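PDB 3MBR: glutamine cyclotransferase from Xanthomonas campestris, which probably catalyses the cyclisation of N-terminal glutamine to pyroglutamate and binds a calcium ion within a beta-propeller fold. Local coordinates for residues 209-213 and 214-218; 155-159 and 160-164; 79-82 and 83-86. The protein carries 1 engineered substitution. All blocks are in the same frame, centred on the assembly; numbering follows the deposited sequence.

Interaction 1: 209-213 and 214-218. With CA (calcium ion), chain B.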
ATOM      1  N   ILE A 209      -3.010   1.181   2.611  1.00 14.69           N
ATOM      2  CA  ILE A 209      -2.641   2.164   3.622  1.00 15.29           C
ATOM      3  C   ILE A 209      -2.423   3.463   2.854  1.00 14.53           C
ATOM      4  O   ILE A 209      -1.539   3.477   1.967  1.00 16.18           O
ATOM      5  CB  ILE A 209      -1.355   1.786   4.402  1.00 15.60           C
ATOM      6  CG1 ILE A 209      -1.528   0.402   5.069  1.00 16.84           C
ATOM      7  CG2 ILE A 209      -1.102   2.898   5.416  1.00 16.99           C
ATOM      8  CD1 ILE A 209      -0.183  -0.161   5.563  1.00 19.45           C
ATOM      9  N   ALA A 210      -3.168   4.514   3.147  1.00 14.95           N
ATOM     10  CA  ALA A 210      -3.033   5.752   2.393  1.00 14.71           C
ATOM     11  C   ALA A 210      -2.878   6.971   3.341  1.00 15.86           C
ATOM     12  O   ALA A 210      -3.672   7.093   4.265  1.00 19.19           O
ATOM     13  CB  ALA A 210      -4.213   5.990   1.463  1.00 16.60           C
ATOM     14  N   PHE A 211      -1.973   7.863   3.079  1.00 16.23           N
ATOM     15  CA  PHE A 211      -1.771   8.996   3.925  1.00 17.45           C
ATOM     16  C   PHE A 211      -2.079  10.287   3.165  1.00 18.03           C
ATOM     17  O   PHE A 211      -1.597  10.504   2.009  1.00 18.66           O
ATOM     18  CB  PHE A 211      -0.308   9.008   4.400  1.00 18.41           C
ATOM     19  CG  PHE A 211      -0.031  10.104   5.350  1.00 18.73           C
ATOM     20  CD1 PHE A 211      -0.735  10.222   6.535  1.00 20.61           C
ATOM     21  CD2 PHE A 211       0.982  11.030   5.079  1.00 22.61           C
ATOM     22  CE1 PHE A 211      -0.460  11.240   7.465  1.00 22.99           C
ATOM     23  CE2 PHE A 211       1.306  12.044   6.044  1.00 23.19           C
ATOM     24  CZ  PHE A 211       0.569  12.148   7.190  1.00 23.33           C
ATOM     25  N   ASP A 212      -2.950  11.105   3.752  1.00 18.30           N
ATOM     26  CA  ASP A 212      -3.253  12.460   3.261  1.00 20.10           C
ATOM     27  C   ASP A 212      -2.306  13.381   4.009  1.00 22.13           C
ATOM     28  O   ASP A 212      -2.555  13.678   5.178  1.00 21.35           O
ATOM     29  CB  ASP A 212      -4.717  12.744   3.615  1.00 19.22           C
ATOM     30  CG  ASP A 212      -5.095  14.217   3.484  1.00 21.36           C
ATOM     31  OD1 ASP A 212      -6.268  14.521   3.820  1.00 22.21           O
ATOM     32  OD2 ASP A 212      -4.276  15.061   3.060  1.00 23.18           O
ATOM     33  N   ALA A 213      -1.188  13.790   3.347  1.00 24.04           N
ATOM     34  CA  ALA A 213      -0.249  14.576   4.097  1.00 25.36           C
ATOM     35  C   ALA A 213      -0.719  15.979   4.365  1.00 27.99           C
ATOM     36  O   ALA A 213      -0.283  16.586   5.375  1.00 31.23           O
ATOM     37  CB  ALA A 213       1.148  14.592   3.416  1.00 27.86           C
ATOM     38  N   GLU A 214      -1.615  16.498   3.508  1.00 27.83           N
ATOM     39  CA  GLU A 214      -2.035  17.902   3.737  1.00 29.19           C
ATOM     40  C   GLU A 214      -2.799  18.056   5.069  1.00 28.51           C
ATOM     41  O   GLU A 214      -2.713  19.061   5.778  1.00 31.90           O
ATOM     42  CB  GLU A 214      -2.894  18.324   2.551  1.00 30.87           C
ATOM     43  CG  GLU A 214      -3.463  19.727   2.693  1.00 37.28           C
ATOM     44  CD  GLU A 214      -4.287  20.179   1.519  1.00 46.45           C
ATOM     45  OE1 GLU A 214      -4.837  21.337   1.619  1.00 52.73           O
ATOM     46  OE2 GLU A 214      -4.369  19.416   0.509  1.00 51.01           O
ATOM     47  N   HIS A 215      -3.615  17.054   5.378  1.00 26.20           N
ATOM     48  CA  HIS A 215      -4.446  17.139   6.566  1.00 25.93           C
ATOM     49  C   HIS A 215      -4.059  16.152   7.648  1.00 25.47           C
ATOM     50  O   HIS A 215      -4.734  16.110   8.658  1.00 28.41           O
ATOM     51  CB  HIS A 215      -5.931  16.946   6.225  1.00 25.30           C
ATOM     52  CG  HIS A 215      -6.410  17.837   5.135  1.00 26.04           C
ATOM     53  ND1 HIS A 215      -6.555  17.408   3.823  1.00 25.59           N
ATOM     54  CD2 HIS A 215      -6.777  19.158   5.144  1.00 26.13           C
ATOM     55  CE1 HIS A 215      -6.990  18.420   3.085  1.00 27.00           C
ATOM     56  NE2 HIS A 215      -7.121  19.493   3.852  1.00 30.18           N
ATOM     57  N   ASP A 216      -2.953  15.400   7.428  1.00 24.99           N
ATOM     58  CA  ASP A 216      -2.420  14.400   8.351  1.00 24.82           C
ATOM     59  C   ASP A 216      -3.477  13.368   8.673  1.00 23.05           C
ATOM     60  O   ASP A 216      -3.753  13.134   9.849  1.00 25.94           O
ATOM     61  CB  ASP A 216      -1.896  15.114   9.636  1.00 26.71           C
ATOM     62  CG  ASP A 216      -1.156  14.155  10.613  1.00 34.79           C
ATOM     63  OD1 ASP A 216      -0.718  13.031  10.237  1.00 36.98           O
ATOM     64  OD2 ASP A 216      -1.028  14.587  11.779  1.00 41.41           O
ATOM     65  N   ARG A 217      -4.034  12.745   7.642  1.00 19.77           N
ATOM     66  CA  ARG A 217      -5.025  11.670   7.860  1.00 19.27           C
ATOM     67  C   ARG A 217      -4.460  10.367   7.325  1.00 17.83           C
ATOM     68  O   ARG A 217      -4.069  10.312   6.128  1.00 19.50           O
ATOM     69  CB  ARG A 217      -6.349  11.997   7.141  1.00 18.45           C
ATOM     70  CG  ARG A 217      -6.965  13.346   7.580  1.00 18.36           C
ATOM     71  CD  ARG A 217      -8.347  13.536   7.013  1.00 18.09           C
ATOM     72  NE  ARG A 217      -8.310  13.662   5.570  1.00 19.40           N
ATOM     73  CZ  ARG A 217      -9.393  13.647   4.789  1.00 19.45           C
ATOM     74  NH1 ARG A 217     -10.637  13.571   5.351  1.00 19.45           N
ATOM     75  NH2 ARG A 217      -9.257  13.778   3.493  1.00 21.33           N
ATOM     76  N   LEU A 218      -4.574   9.311   8.109  1.00 16.94           N
ATOM     77  CA  LEU A 218      -4.090   7.990   7.741  1.00 15.97           C
ATOM     78  C   LEU A 218      -5.294   7.090   7.522  1.00 15.77           C
ATOM     79  O   LEU A 218      -6.140   6.980   8.436  1.00 17.57           O
ATOM     80  CB  LEU A 218      -3.189   7.470   8.858  1.00 16.85           C
ATOM     81  CG  LEU A 218      -2.545   6.115   8.528  1.00 17.62           C
ATOM     82  CD1 LEU A 218      -1.695   6.178   7.308  1.00 18.82           C
ATOM     83  CD2 LEU A 218      -1.700   5.668   9.763  1.00 20.50           C
TER
HETATM   84 CA    CA B 300      -0.249   2.911   0.122  1.00 20.79          CA
HETATM   85  O   HOH W   1       0.881   3.107  -2.015  1.00 18.99           O
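Residues 209-218 form the tip of a beta hairpin in a four-stranded propeller blade. A G1 beta bulge closes it: Asp216 and Arg217 together stand opposite the single residue Asp212. Asp216 has the positive phi such a bulge calls for (56°). Asp212 and Arg217 pair through two backbone hydrogen bonds, the nearly straight Asp212 N to Arg217 O at 2.7 Å and Arg217 N to Asp212 O at 3.0 Å.

The Asp212 carboxylate fills the turn. With chi1 at 166° the side chain points from CB away from its own N, toward His215 and Arg217. OD1 takes three N-H donors. His215 ND1 donates to the syn lone pair of Asp212 OD1 at 2.9 Å, with OD1 close to the plane of the imidazole. Arg217 comes side-on from the anti side and makes a salt bridge, with NE 2.8 Å and NH2 3.1 Å from Asp212 OD1. Both donors are somewhat out of the carboxylate plane, and the guanidinium stands steeply to it (77°). OD2 is met from above the carboxylate plane by His215 N. Four bonds thus fix the carboxylate, and the nearby guanidinium probably stabilises its negative charge. Arg217 NH2 also makes a weak hydrogen bond to Tyr28 OH.

Phe211 and Leu218 lie on the other face of the sheet. The Phe211 ring meets Asp216 OD1 at its edge, 3.3 Å from CE1. Deeper in the blade, Ile209 CG2 lies beside Leu218 CD1 at 3.8 Å. Ile209 O binds the calcium ion at 2.3 Å; Leu26, Glu154, Leu155, Glu156 and a water complete the site. This is a bulged beta-propeller hairpin, its inner strand at the calcium site.

Interaction 2: 155-159 and 160-164. With CA (calcium ion), chain B.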
ATOM      1  N   LEU A 155       2.607  -0.664   1.342  1.00 16.09           N
ATOM      2  CA  LEU A 155       3.506   0.371   1.895  1.00 16.40           C
ATOM      3  C   LEU A 155       2.833   1.725   1.872  1.00 16.13           C
ATOM      4  O   LEU A 155       1.923   1.984   1.005  1.00 16.47           O
ATOM      5  CB  LEU A 155       4.728   0.513   0.960  1.00 17.63           C
ATOM      6  CG  LEU A 155       5.650  -0.740   0.889  1.00 18.37           C
ATOM      7  CD1 LEU A 155       6.813  -0.450  -0.080  1.00 20.37           C
ATOM      8  CD2 LEU A 155       6.176  -1.177   2.222  1.00 20.08           C
ATOM      9  N   GLU A 156       3.304   2.618   2.748  1.00 16.01           N
ATOM     10  CA  GLU A 156       2.880   4.000   2.629  1.00 15.64           C
ATOM     11  C   GLU A 156       3.949   4.846   3.329  1.00 16.52           C
ATOM     12  O   GLU A 156       4.324   4.548   4.487  1.00 18.00           O
ATOM     13  CB  GLU A 156       1.533   4.201   3.312  1.00 16.94           C
ATOM     14  CG  GLU A 156       0.963   5.625   3.091  1.00 16.63           C
ATOM     15  CD  GLU A 156       0.651   5.948   1.646  1.00 17.80           C
ATOM     16  OE1 GLU A 156       0.248   7.120   1.443  1.00 19.86           O
ATOM     17  OE2 GLU A 156       0.700   5.068   0.747  1.00 18.64           O
ATOM     18  N   TRP A 157       4.384   5.920   2.710  1.00 17.04           N
ATOM     19  CA  TRP A 157       5.323   6.843   3.303  1.00 17.77           C
ATOM     20  C   TRP A 157       4.610   7.829   4.169  1.00 19.14           C
ATOM     21  O   TRP A 157       3.666   8.491   3.679  1.00 20.92           O
ATOM     22  CB  TRP A 157       6.078   7.620   2.209  1.00 18.92           C
ATOM     23  CG  TRP A 157       7.262   8.338   2.749  1.00 21.29           C
ATOM     24  CD1 TRP A 157       7.309   9.631   3.171  1.00 24.57           C
ATOM     25  CD2 TRP A 157       8.545   7.783   2.950  1.00 24.23           C
ATOM     26  NE1 TRP A 157       8.610   9.946   3.617  1.00 27.01           N
ATOM     27  CE2 TRP A 157       9.374   8.823   3.494  1.00 24.83           C
ATOM     28  CE3 TRP A 157       9.102   6.534   2.709  1.00 25.31           C
ATOM     29  CZ2 TRP A 157      10.740   8.646   3.735  1.00 28.61           C
ATOM     30  CZ3 TRP A 157      10.510   6.358   2.986  1.00 27.46           C
ATOM     31  CH2 TRP A 157      11.265   7.412   3.493  1.00 29.58           C
ATOM     32  N   VAL A 158       4.994   7.964   5.445  1.00 19.81           N
ATOM     33  CA  VAL A 158       4.251   8.881   6.379  1.00 21.36           C
ATOM     34  C   VAL A 158       5.288   9.602   7.203  1.00 25.58           C
ATOM     35  O   VAL A 158       5.983   8.995   8.005  1.00 24.70           O
ATOM     36  CB  VAL A 158       3.352   8.046   7.299  1.00 21.00           C
ATOM     37  CG1 VAL A 158       2.578   8.977   8.252  1.00 22.36           C
ATOM     38  CG2 VAL A 158       2.337   7.207   6.516  1.00 20.30           C
ATOM     39  N   ASN A 159       5.377  10.909   6.991  1.00 28.43           N
ATOM     40  CA  ASN A 159       6.274  11.773   7.857  1.00 30.61           C
ATOM     41  C   ASN A 159       7.682  11.200   8.037  1.00 30.66           C
ATOM     42  O   ASN A 159       8.181  11.066   9.168  1.00 32.82           O
ATOM     43  CB  ASN A 159       5.646  11.939   9.243  1.00 35.54           C
ATOM     44  CG  ASN A 159       4.285  12.645   9.206  1.00 37.45           C
ATOM     45  OD1 ASN A 159       3.384  12.301   9.996  1.00 45.49           O
ATOM     46  ND2 ASN A 159       4.093  13.568   8.252  1.00 41.03           N
ATOM     47  N   GLY A 160       8.330  10.842   6.954  1.00 28.44           N
ATOM     48  CA  GLY A 160       9.700  10.441   6.994  1.00 28.98           C
ATOM     49  C   GLY A 160       9.934   9.034   7.365  1.00 27.45           C
ATOM     50  O   GLY A 160      11.093   8.654   7.568  1.00 30.09           O
ATOM     51  N   GLU A 161       8.853   8.258   7.505  1.00 25.90           N
ATOM     52  CA  GLU A 161       8.993   6.857   7.870  1.00 25.28           C
ATOM     53  C   GLU A 161       8.233   6.031   6.859  1.00 23.41           C
ATOM     54  O   GLU A 161       7.327   6.534   6.172  1.00 23.03           O
ATOM     55  CB  GLU A 161       8.383   6.589   9.245  1.00 26.00           C
ATOM     56  CG  GLU A 161       9.263   7.205  10.316  1.00 30.84           C
ATOM     57  CD  GLU A 161       8.751   7.033  11.720  1.00 36.37           C
ATOM     58  OE1 GLU A 161       9.533   6.687  12.582  1.00 38.62           O
ATOM     59  OE2 GLU A 161       7.567   7.276  11.961  1.00 41.39           O
ATOM     60  N   LEU A 162       8.606   4.768   6.785  1.00 23.91           N
ATOM     61  CA  LEU A 162       7.899   3.845   5.891  1.00 22.32           C
ATOM     62  C   LEU A 162       6.928   2.984   6.735  1.00 22.11           C
ATOM     63  O   LEU A 162       7.388   2.316   7.684  1.00 24.21           O
ATOM     64  CB  LEU A 162       8.921   2.996   5.111  1.00 26.39           C
ATOM     65  CG  LEU A 162       8.430   1.924   4.152  1.00 25.50           C
ATOM     66  CD1 LEU A 162       7.663   2.654   3.018  1.00 24.83           C
ATOM     67  CD2 LEU A 162       9.580   1.207   3.587  1.00 29.85           C
ATOM     68  N   LEU A 163       5.647   2.992   6.427  1.00 19.40           N
ATOM     69  CA  LEU A 163       4.717   2.053   7.055  1.00 17.91           C
ATOM     70  C   LEU A 163       4.587   0.874   6.110  1.00 17.64           C
ATOM     71  O   LEU A 163       4.443   1.026   4.875  1.00 17.57           O
ATOM     72  CB  LEU A 163       3.334   2.647   7.231  1.00 17.90           C
ATOM     73  CG  LEU A 163       3.176   3.813   8.240  1.00 22.45           C
ATOM     74  CD1 LEU A 163       1.734   4.140   8.542  1.00 22.02           C
ATOM     75  CD2 LEU A 163       3.974   3.700   9.443  1.00 27.20           C
ATOM     76  N   ALA A 164       4.609  -0.324   6.663  1.00 16.76           N
ATOM     77  CA  ALA A 164       4.468  -1.550   5.843  1.00 16.89           C
ATOM     78  C   ALA A 164       3.531  -2.506   6.538  1.00 17.48           C
ATOM     79  O   ALA A 164       3.708  -2.816   7.731  1.00 19.11           O
ATOM     80  CB  ALA A 164       5.860  -2.228   5.699  1.00 19.65           C
TER
HETATM   81 CA    CA B 300      -0.249   2.911   0.122  1.00 20.79          CA
HETATM   82  O   HOH W   2       7.370  12.643   4.616  1.00 21.33           O
HETATM   83  O   HOH W   3       5.315   7.916  10.587  1.00 29.64           O
HETATM   84  O   HOH W   1       0.881   3.107  -2.015  1.00 18.99           O
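Glu156 and Leu163 form a hydrogen-bonded pair in the antiparallel hairpin of strands 152-158 and 161-166. Leu163 N donates a hydrogen bond to Glu156 O at 2.8 Å, and Glu156 N donates one to Leu163 O. Val158 and Glu161 make the next such pair, around a type I' turn with Asn159 and Gly160 at its corners. They too are joined by two backbone hydrogen bonds.

The inner end is tightly packed. Leu155 CD2 rests on Ala164 CB at 3.6 Å, and Leu162 CD1 touches Leu155 CB. On the opposite face, midway along the hairpin, Val158 CG2 meets Leu163 CD1 at 3.7 Å. Phe211 packs on Val158 and Asn159.

The turn end is looser and wetter. The indole of Trp157 lies over the turn backbone, one face receiving Gly160 C and Glu161 O near the rim. A water in the indole plane joins Trp157 NE1 and Gly160 N, weakly at both ends. Another water donates to Val158 O and to Glu161 OE2, the latter at 2.7 Å. Glu161 OE2 also forms a salt bridge with Arg174.

At the inner end, Leu155 O binds calcium at 2.5 Å and Glu156 OE2 at 2.4 Å. The turn about the CB-CG bond (chi2 64°) swings the Glu156 carboxylate round to the ion. Its other oxygen, OE1, accepts a hydrogen bond from Phe211 N. Backbone and side chain of adjacent residues thus bind one ion. The metal and the N-H together fix the carboxylate's rotation, and the calcium probably favours its ionised form.

Interaction 3: 79-82 and 83-86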
ATOM      1  N   GLN A  79       2.186   1.445 -11.393  1.00 19.00           N
ATOM      2  CA  GLN A  79       1.615   0.233 -10.830  1.00 19.48           C
ATOM      3  C   GLN A  79       2.492  -0.966 -11.105  1.00 19.55           C
ATOM      4  O   GLN A  79       3.052  -1.101 -12.204  1.00 21.98           O
ATOM      5  CB  GLN A  79       0.252   0.015 -11.482  1.00 19.15           C
ATOM      6  CG  GLN A  79      -0.481  -1.237 -10.914  1.00 21.50           C
ATOM      7  CD  GLN A  79      -1.846  -1.431 -11.451  1.00 21.38           C
ATOM      8  OE1 GLN A  79      -2.120  -1.170 -12.609  1.00 25.21           O
ATOM      9  NE2 GLN A  79      -2.752  -1.924 -10.600  1.00 25.50           N
ATOM     10  N   LEU A  80       2.575  -1.905 -10.155  1.00 19.51           N
ATOM     11  CA  LEU A  80       3.247  -3.198 -10.308  1.00 20.24           C
ATOM     12  C   LEU A  80       2.244  -4.258 -10.691  1.00 20.33           C
ATOM     13  O   LEU A  80       1.031  -4.038 -10.631  1.00 21.11           O
ATOM     14  CB  LEU A  80       3.992  -3.612  -9.026  1.00 21.90           C
ATOM     15  CG  LEU A  80       4.908  -2.564  -8.439  1.00 20.79           C
ATOM     16  CD1 LEU A  80       5.406  -3.059  -7.066  1.00 23.91           C
ATOM     17  CD2 LEU A  80       6.068  -2.309  -9.382  1.00 23.71           C
ATOM     18  N   THR A  81       2.754  -5.413 -11.141  1.00 23.97           N
ATOM     19  CA  THR A  81       1.872  -6.545 -11.321  1.00 24.11           C
ATOM     20  C   THR A  81       2.354  -7.659 -10.445  1.00 29.08           C
ATOM     21  O   THR A  81       3.552  -7.732 -10.054  1.00 29.61           O
ATOM     22  CB  THR A  81       1.865  -7.042 -12.778  1.00 25.33           C
ATOM     23  OG1 THR A  81       3.207  -7.397 -13.176  1.00 28.25           O
ATOM     24  CG2 THR A  81       1.236  -6.058 -13.737  1.00 27.48           C
ATOM     25  N   TRP A  82       1.480  -8.569 -10.130  1.00 33.11           N
ATOM     26  CA  TRP A  82       1.942  -9.631  -9.223  1.00 37.36           C
ATOM     27  C   TRP A  82       3.106 -10.513  -9.755  1.00 40.84           C
ATOM     28  O   TRP A  82       4.274 -10.527  -9.222  1.00 38.69           O
ATOM     29  CB  TRP A  82       0.732 -10.426  -8.821  1.00 40.41           C
ATOM     30  CG  TRP A  82       1.031 -11.551  -7.831  1.00 44.97           C
ATOM     31  CD1 TRP A  82       2.077 -11.628  -6.898  1.00 47.54           C
ATOM     32  CD2 TRP A  82       0.300 -12.771  -7.721  1.00 52.03           C
ATOM     33  NE1 TRP A  82       2.000 -12.824  -6.222  1.00 50.80           N
ATOM     34  CE2 TRP A  82       0.922 -13.542  -6.708  1.00 54.94           C
ATOM     35  CE3 TRP A  82      -0.825 -13.293  -8.390  1.00 56.18           C
ATOM     36  CZ2 TRP A  82       0.445 -14.810  -6.343  1.00 59.32           C
ATOM     37  CZ3 TRP A  82      -1.292 -14.545  -8.035  1.00 60.31           C
ATOM     38  CH2 TRP A  82      -0.652 -15.295  -7.019  1.00 62.22           C
ATOM     39  N   ARG A  83       2.819 -11.239 -10.834  1.00 42.70           N
ATOM     40  CA  ARG A  83       3.805 -12.236 -11.277  1.00 47.08           C
ATOM     41  C   ARG A  83       4.174 -12.023 -12.736  1.00 48.95           C
ATOM     42  O   ARG A  83       4.803 -12.901 -13.352  1.00 49.29           O
ATOM     43  CB  ARG A  83       3.273 -13.669 -11.018  1.00 48.43           C
ATOM     44  CG  ARG A  83       3.454 -14.088  -9.552  1.00 51.65           C
ATOM     45  CD  ARG A  83       2.867 -15.500  -9.211  1.00 58.75           C
ATOM     46  NE  ARG A  83       3.011 -15.814  -7.769  1.00 62.32           N
ATOM     47  CZ  ARG A  83       2.761 -16.998  -7.203  1.00 64.99           C
ATOM     48  NH1 ARG A  83       2.344 -18.033  -7.937  1.00 66.16           N
ATOM     49  NH2 ARG A  83       2.935 -17.144  -5.893  1.00 64.18           N
ATOM     50  N   ASN A  84       3.790 -10.885 -13.305  1.00 47.93           N
ATOM     51  CA  ASN A  84       4.055 -10.643 -14.723  1.00 49.60           C
ATOM     52  C   ASN A  84       5.374  -9.955 -15.037  1.00 49.24           C
ATOM     53  O   ASN A  84       5.717  -9.828 -16.243  1.00 50.82           O
ATOM     54  CB  ASN A  84       2.886  -9.940 -15.443  1.00 49.83           C
ATOM     55  CG  ASN A  84       1.536 -10.619 -15.189  1.00 51.32           C
ATOM     56  OD1 ASN A  84       0.673 -10.073 -14.464  1.00 48.40           O
ATOM     57  ND2 ASN A  84       1.353 -11.828 -15.739  1.00 54.11           N
ATOM     58  N   HIS A  85       6.097  -9.517 -13.990  1.00 45.53           N
ATOM     59  CA  HIS A  85       7.439  -8.889 -14.094  1.00 45.29           C
ATOM     60  C   HIS A  85       7.352  -7.451 -14.617  1.00 44.28           C
ATOM     61  O   HIS A  85       8.366  -6.701 -14.703  1.00 46.17           O
ATOM     62  CB  HIS A  85       8.392  -9.826 -14.858  1.00 48.18           C
ATOM     63  CG  HIS A  85       8.508 -11.148 -14.174  1.00 53.26           C
ATOM     64  ND1 HIS A  85       8.964 -11.265 -12.876  1.00 54.24           N
ATOM     65  CD2 HIS A  85       8.163 -12.401 -14.573  1.00 56.30           C
ATOM     66  CE1 HIS A  85       8.929 -12.538 -12.517  1.00 58.53           C
ATOM     67  NE2 HIS A  85       8.436 -13.244 -13.523  1.00 58.40           N
ATOM     68  N   GLU A  86       6.113  -7.056 -14.854  1.00 36.57           N
ATOM     69  CA  GLU A  86       5.808  -5.907 -15.670  1.00 33.67           C
ATOM     70  C   GLU A  86       5.125  -4.854 -14.830  1.00 28.64           C
ATOM     71  O   GLU A  86       4.394  -5.163 -13.909  1.00 29.05           O
ATOM     72  CB  GLU A  86       4.982  -6.240 -16.956  1.00 37.41           C
ATOM     73  CG  GLU A  86       5.834  -6.843 -18.095  1.00 47.77           C
ATOM     74  CD  GLU A  86       5.136  -6.793 -19.499  1.00 60.11           C
ATOM     75  OE1 GLU A  86       4.288  -7.700 -19.770  1.00 64.94           O
ATOM     76  OE2 GLU A  86       5.477  -5.890 -20.344  1.00 64.05           O
TER
HETATM   77  O   HOH W   4       6.067  -9.304 -11.302  1.00 23.44           O
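Thr81 OG1 donates a 2.6 Å hydrogen bond to Glu86 O in the connection between strands 76-81 and 86-91, neighbours in one propeller blade. The donor lies in the carbonyl plane, on a lone pair. A chi1 of 58° turns OG1 toward Glu86 O. The methyl carbon follows, with Thr81 CG2 3.3 Å from Glu86 O. Asn84 CB lies 3.4 Å from Thr81 OG1, and the two side chains cross at about a right angle.

A water bridges the loop a little further out. It accepts from His85 N at 2.7 Å and lies within donating distance of Thr81 O.

On the outer side, Trp82 and Arg83 run side by side. Arg83 is extended from CG to NE and lies along one indole face. Its NE sits over the six-membered side, 3.1 Å from Trp82 CZ2. Its guanidinium is tilted 38° from the ring plane.

Surrounding residues hold the loop in place. Thr81 N is hydrogen-bonded to Tyr103 OH, and His85 ND1 to Gly105 O. Glu86 OE2 forms a salt bridge with Arg102. Nearer the root of the Arg83 side chain, the indole contact includes a CH-pi interaction: Arg83 CG stands 3.7 Å from the centroid of the five-membered ring of Trp82, only 1° off its normal.

All three contacts close chain reversals between neighbouring strands, each in a different blade. Interactions 1 and 2 touch one another: the two hairpins supply ligands to the same calcium ion and share a water on it. The ion thereby ties two blades together. Each has a buried inner end and an exposed turn, but a buried carboxylate braces the turn of 209-218, whereas 155-164 has a tight turn with water at its rim. Interaction 3 stands apart, its centre about 26 Å from that of interaction 1 and about 22 Å from that of interaction 2. It holds no metal ligand and relies on a hydroxyl, a water and an indole face.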